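Local coordinates for uncharacterized protein (Burkholderia cenocepacia, PDB 6ANS), which is of unknown function but belongs to the DUF1214 family and forms a two-subunit assembly that carries a bound sodium ion, at residues A[41-44]-A[45-48]; A[61-64]-A[65-69]; A[253-257]-A[258-262]. All blocks are in the same frame, centred on the assembly; numbering follows the deposited sequence.

Contacts 1 and 2 lie on helices 35-46 and 60-83 and are largely buried, whereas contact 3 is a surface turn after helix 224-251. The first two touch each other where Gly48 packs on Phe67; their centres are about 15 Å apart, and both face the second subunit. Backbone i to i+4 bonds dominate them, while their charged side chains look mainly to other helices, loops or the partner chain. Contact 3 is about 31 Å from contact 1 and 23 Å from contact 2, centre to centre, and touches no other chain. Its own contacts are one turn bond and a proline-histidine CH-pi contact, with strand residues holding it from outside.

Contact 1: A[41-44]-A[45-48]; sequences CDTL and KRSG
Asp42 and Lys45 run side by side and point the same way, one turn apart on helix 35-46. The lysine starts with CG anti to its own backbone N (chi1 179°) and bends at chi3, which brings its ammonium group alongside the aspartate. Asp42 OD1 and Lys45 NZ then stand 3.9 Å apart, a long salt bridge. Each of these charges has its stronger partner on the second subunit, where Lys45 and Asp42 of that chain answer them in exchange, so the pair belongs to a charge cluster across the dimer interface. On another side of the helix, Thr43 and Arg46 meet at a slant: methyl CG2 of Thr43 comes within 4.1 Å of Arg46 NH2, obliquely to the guanidinium, whose NH2 is held by a salt bridge to Glu239. Ser47 bonds back to its own helix: OG, beside the backbone N (chi1 -68°), reaches Thr43 O at 3.2 Å, while Ser47 N donates to the same oxygen at 3.1 Å. The two donors approach from opposite faces of the carbonyl plane, so the carbonyl oxygen of buried Thr43 is gripped twice. Lys45 N to Cys41 O (2.8 Å) and Arg46 N to Asp42 O (2.9 Å) complete the i to i+4 bonding. Such bonding, joined by a serine hydroxyl returning to the i-4 carbonyl, is a familiar feature of alpha-helices, here in one packed against helices 60-83 and 224-251.

Contact 2: A[61-64]-A[65-69]; sequences LTRA and EGFRY
Backbone bonding from Leu61 to Glu65 and onward gives this stretch of helix 60-83 its frame. Glu65 N donates to Leu61 O at 2.8 Å in an almost straight bond, with an N-H...O angle of 170°. Gly66 N to Thr62 O is equally short but more bent, and Thr62 O also accepts from Trp312 NE1. Arg68 N continues the pattern to Ala64 O at 3.2 Å, whereas the bond from Phe67 N to Arg63 O is weak.

Nonpolar contact is carried by two pairs. Arg63 and Phe67 lie alongside each other, and Arg63 CD comes to 3.6 Å from Phe67 CE2, so the aliphatic part of the arginine does the touching. Bends at chi2 and chi3 carry its guanidinium onward to Leu32 O of the second subunit, with its plane 84° from that of the ring. Ile51 and Leu52 of helix 48-52 also pack on both side chains, and Trp37 of the second subunit meets the phenyl ring. In the other pair, Glu65 CG sits beside its backbone N (chi1 -74°) and the chain beyond is extended, bringing OE2 to 3.9 Å from Leu61 CD1.

Charged groups occupy another flank. A long salt bridge joins Glu65 OE2 to Arg68 NH2 at 3.8 Å. The other oxygen, OE1, accepts from His358 NE2 and Asn310 ND2. For this buried carboxylate, two N-H donors and a more distant guanidinium would be consistent with a stabilised negative charge, tying the helix to the loops around it.

Contact 3: A[253-257]-A[258-262]; sequences RPHVN and ALPPA
From His255 to Ala258 the chain makes a type II beta turn, closed by Ala258 N donating to His255 O at 3.2 Å, with Asn257 at its third position taking the positive phi (66°) that a type II turn demands there. The side chain of His255 folds back over the segment that follows the turn. Its CG lies between the backbone N and the carbonyl carbon (chi1 53°), a setting that swings the imidazole toward Pro260. The proline meets one face of the ring: Pro260 CG is 3.5 Å from the centroid of the His255 ring and just 13° off the ring normal, a CH-pi contact centred over the aromatic system. Pro260 CD leans to one side of that centre, coming to 3.4 Å from His255 ND1.

This turn belongs to the loop that links helix 224-251 to helix 264-269, and it lies against the edge of strand 276-284 while also meeting strand 377-382. The loop thus touches two beta-sheets on its way between these helices. Ser281 OG of the first of these strands bonds both to His255 ND1 and to Ala258 O, which itself lies near the plane of the imidazole at its edge. One hydroxyl therefore helps to fix the rotation of the ring that the proline covers.

Around the turn, Ala258 CB is 3.7 Å from His255 O and 4.4 Å from His255 CB. Asn257 OD1 accepts from Ser284 N, while the backbone O of the same asparagine bonds to Thr378 OG1 of strand 377-382.

Contact 1: A[41-44]-A[45-48]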
# COMPACT_ATOMS: atom_id res chain seq x y z
N CYS A 41 3.82 1.57 -19.55
CA CYS A 41 5.20 1.71 -19.11
C CYS A 41 5.89 2.90 -19.78
O CYS A 41 6.65 3.63 -19.13
CB CYS A 41 5.96 0.40 -19.36
SG CYS A 41 5.30 -1.00 -18.38
N ASP A 42 5.60 3.14 -21.06
CA ASP A 42 6.21 4.29 -21.76
C ASP A 42 5.71 5.62 -21.21
O ASP A 42 6.45 6.62 -21.23
CB ASP A 42 5.91 4.23 -23.26
CG ASP A 42 6.66 3.12 -23.97
OD1 ASP A 42 7.62 2.57 -23.38
OD2 ASP A 42 6.29 2.83 -25.13
N THR A 43 4.45 5.69 -20.78
CA THR A 43 3.97 6.91 -20.14
C THR A 43 4.67 7.10 -18.80
O THR A 43 5.11 8.21 -18.47
CB THR A 43 2.46 6.86 -19.97
OG1 THR A 43 1.85 6.70 -21.25
CG2 THR A 43 1.92 8.14 -19.26
N LEU A 44 4.80 6.03 -18.03
CA LEU A 44 5.62 6.07 -16.82
C LEU A 44 7.02 6.59 -17.12
O LEU A 44 7.53 7.48 -16.43
CB LEU A 44 5.70 4.67 -16.23
CG LEU A 44 4.58 4.41 -15.26
CD1 LEU A 44 4.62 2.96 -14.79
CD2 LEU A 44 4.83 5.40 -14.12
N LYS A 45 7.65 6.03 -18.15
CA LYS A 45 9.01 6.44 -18.49
C LYS A 45 9.07 7.93 -18.80
O LYS A 45 9.92 8.64 -18.27
CB LYS A 45 9.53 5.61 -19.67
CG LYS A 45 10.94 5.95 -20.13
CD LYS A 45 11.53 4.79 -20.97
CE LYS A 45 10.75 4.56 -22.26
NZ LYS A 45 11.35 3.49 -23.12
N ARG A 46 8.15 8.41 -19.64
CA ARG A 46 8.14 9.81 -20.05
C ARG A 46 7.96 10.74 -18.86
O ARG A 46 8.43 11.89 -18.89
CB ARG A 46 7.04 10.03 -21.08
CG ARG A 46 7.15 11.34 -21.82
CD ARG A 46 6.10 11.44 -22.93
NE ARG A 46 4.74 11.53 -22.39
CZ ARG A 46 3.75 10.72 -22.76
NH1 ARG A 46 3.97 9.79 -23.68
NH2 ARG A 46 2.55 10.86 -22.21
N SER A 47 7.31 10.27 -17.79
CA SER A 47 7.17 11.07 -16.57
C SER A 47 8.52 11.46 -15.97
O SER A 47 8.58 12.45 -15.24
CB SER A 47 6.39 10.30 -15.52
OG SER A 47 5.05 10.13 -15.91
N GLY A 48 9.59 10.71 -16.25
CA GLY A 48 10.91 11.09 -15.79
C GLY A 48 11.33 12.48 -16.23
O GLY A 48 12.15 13.12 -15.56

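Contact 2: A[61-64]-A[65-69]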
# COMPACT_ATOMS: atom_id res chain seq x y z
N LEU A 61 20.34 14.84 -4.08
CA LEU A 61 19.27 14.42 -3.17
C LEU A 61 17.90 14.69 -3.78
O LEU A 61 17.06 13.79 -3.86
CB LEU A 61 19.43 15.12 -1.82
CG LEU A 61 18.43 14.73 -0.72
CD1 LEU A 61 18.36 13.22 -0.53
CD2 LEU A 61 18.83 15.39 0.60
N THR A 62 17.67 15.93 -4.22
CA THR A 62 16.38 16.24 -4.83
C THR A 62 16.12 15.38 -6.05
O THR A 62 15.02 14.83 -6.21
CB THR A 62 16.33 17.72 -5.21
OG1 THR A 62 16.36 18.52 -4.02
CG2 THR A 62 15.08 18.00 -6.02
N ARG A 63 17.13 15.22 -6.90
CA ARG A 63 17.00 14.42 -8.11
C ARG A 63 16.66 12.98 -7.75
O ARG A 63 15.71 12.40 -8.27
CB ARG A 63 18.30 14.54 -8.93
CG ARG A 63 18.44 13.68 -10.17
CD ARG A 63 17.50 14.03 -11.33
NE ARG A 63 17.52 15.43 -11.77
CZ ARG A 63 18.32 15.93 -12.71
NH1 ARG A 63 19.23 15.16 -13.31
NH2 ARG A 63 18.23 17.20 -13.05
N ALA A 64 17.41 12.39 -6.81
CA ALA A 64 17.11 11.03 -6.40
C ALA A 64 15.70 10.92 -5.83
O ALA A 64 14.92 10.05 -6.22
CB ALA A 64 18.14 10.54 -5.38
N GLU A 65 15.33 11.84 -4.93
CA GLU A 65 13.99 11.80 -4.36
C GLU A 65 12.92 11.94 -5.42
O GLU A 65 11.85 11.34 -5.29
CB GLU A 65 13.84 12.87 -3.28
CG GLU A 65 14.57 12.50 -2.02
CD GLU A 65 14.30 13.43 -0.86
OE1 GLU A 65 13.79 14.54 -1.09
OE2 GLU A 65 14.60 13.05 0.29
N GLY A 66 13.20 12.70 -6.48
CA GLY A 66 12.21 12.87 -7.53
C GLY A 66 11.83 11.57 -8.21
O GLY A 66 10.65 11.32 -8.48
N PHE A 67 12.82 10.72 -8.51
CA PHE A 67 12.48 9.45 -9.13
C PHE A 67 11.79 8.50 -8.15
O PHE A 67 10.94 7.70 -8.55
CB PHE A 67 13.72 8.81 -9.76
CG PHE A 67 14.22 9.56 -10.98
CD1 PHE A 67 13.46 9.59 -12.15
CD2 PHE A 67 15.42 10.24 -10.95
CE1 PHE A 67 13.91 10.30 -13.28
CE2 PHE A 67 15.87 10.95 -12.06
CZ PHE A 67 15.12 10.97 -13.23
N ARG A 68 12.16 8.54 -6.87
CA ARG A 68 11.38 7.77 -5.90
C ARG A 68 9.95 8.28 -5.85
O ARG A 68 9.00 7.49 -5.79
CB ARG A 68 12.00 7.83 -4.52
CG ARG A 68 11.14 7.03 -3.47
CD ARG A 68 11.79 7.05 -2.10
NE ARG A 68 11.84 8.41 -1.58
CZ ARG A 68 12.36 8.74 -0.41
NH1 ARG A 68 12.88 7.82 0.39
NH2 ARG A 68 12.34 10.01 -0.02
N TYR A 69 9.80 9.60 -5.89
CA TYR A 69 8.49 10.23 -5.92
C TYR A 69 7.63 9.67 -7.05
O TYR A 69 6.46 9.34 -6.84
CB TYR A 69 8.70 11.73 -6.05
CG TYR A 69 7.52 12.60 -6.41
CD1 TYR A 69 6.40 12.72 -5.56
CD2 TYR A 69 7.58 13.40 -7.55
CE1 TYR A 69 5.35 13.59 -5.87
CE2 TYR A 69 6.54 14.27 -7.88
CZ TYR A 69 5.44 14.37 -7.05
OH TYR A 69 4.44 15.24 -7.41

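Contact 3: A[253-257]-A[258-262]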
# COMPACT_ATOMS: atom_id res chain seq x y z
N ARG A 253 9.66 30.32 -7.05
CA ARG A 253 11.01 30.86 -7.07
C ARG A 253 11.09 32.37 -6.86
O ARG A 253 11.97 32.80 -6.09
CB ARG A 253 11.71 30.48 -8.40
N PRO A 254 10.23 33.21 -7.45
CA PRO A 254 10.34 34.66 -7.19
C PRO A 254 10.19 35.03 -5.72
O PRO A 254 10.72 36.07 -5.30
CB PRO A 254 9.22 35.27 -8.05
CG PRO A 254 8.99 34.28 -9.14
CD PRO A 254 9.24 32.92 -8.52
N HIS A 255 9.50 34.23 -4.91
CA HIS A 255 9.41 34.53 -3.49
C HIS A 255 10.02 33.41 -2.65
O HIS A 255 9.45 32.98 -1.64
CB HIS A 255 7.95 34.82 -3.07
CG HIS A 255 6.95 33.76 -3.45
ND1 HIS A 255 6.79 32.59 -2.73
CD2 HIS A 255 6.03 33.72 -4.45
CE1 HIS A 255 5.83 31.87 -3.27
NE2 HIS A 255 5.36 32.52 -4.32
N VAL A 256 11.22 32.96 -3.05
CA VAL A 256 11.95 31.95 -2.30
C VAL A 256 12.23 32.44 -0.88
O VAL A 256 12.59 33.61 -0.67
CB VAL A 256 13.26 31.60 -3.03
CG1 VAL A 256 14.14 32.84 -3.19
CG2 VAL A 256 14.03 30.50 -2.30
N ASN A 257 12.06 31.55 0.10
CA ASN A 257 12.31 31.82 1.52
C ASN A 257 11.35 32.84 2.12
O ASN A 257 11.56 33.26 3.26
CB ASN A 257 13.75 32.27 1.79
CG ASN A 257 14.76 31.13 1.62
OD1 ASN A 257 14.43 29.96 1.83
ND2 ASN A 257 15.98 31.47 1.25
N ALA A 258 10.32 33.28 1.40
CA ALA A 258 9.18 33.96 1.99
C ALA A 258 8.01 32.99 2.00
O ALA A 258 8.08 31.91 1.42
CB ALA A 258 8.83 35.25 1.23
N LEU A 259 6.91 33.36 2.65
CA LEU A 259 5.76 32.47 2.77
C LEU A 259 4.47 33.24 2.52
O LEU A 259 3.63 33.39 3.42
CB LEU A 259 5.75 31.81 4.15
CG LEU A 259 4.86 30.59 4.36
CD1 LEU A 259 5.06 29.63 3.22
CD2 LEU A 259 5.23 29.93 5.71
N PRO A 260 4.26 33.72 1.29
CA PRO A 260 3.07 34.51 1.00
C PRO A 260 1.83 33.65 0.98
O PRO A 260 1.91 32.42 0.80
CB PRO A 260 3.38 35.09 -0.40
CG PRO A 260 4.23 34.06 -1.03
CD PRO A 260 5.08 33.50 0.09
N PRO A 261 0.65 34.26 1.18
CA PRO A 261 -0.61 33.52 1.02
C PRO A 261 -0.73 32.96 -0.39
O PRO A 261 -0.36 33.61 -1.37
CB PRO A 261 -1.69 34.59 1.28
CG PRO A 261 -0.98 35.73 1.96
CD PRO A 261 0.44 35.69 1.48
N ALA A 262 -1.27 31.75 -0.49
CA ALA A 262 -1.45 31.11 -1.78
C ALA A 262 -2.71 31.63 -2.46
O ALA A 262 -3.54 32.32 -1.86
CB ALA A 262 -1.54 29.59 -1.64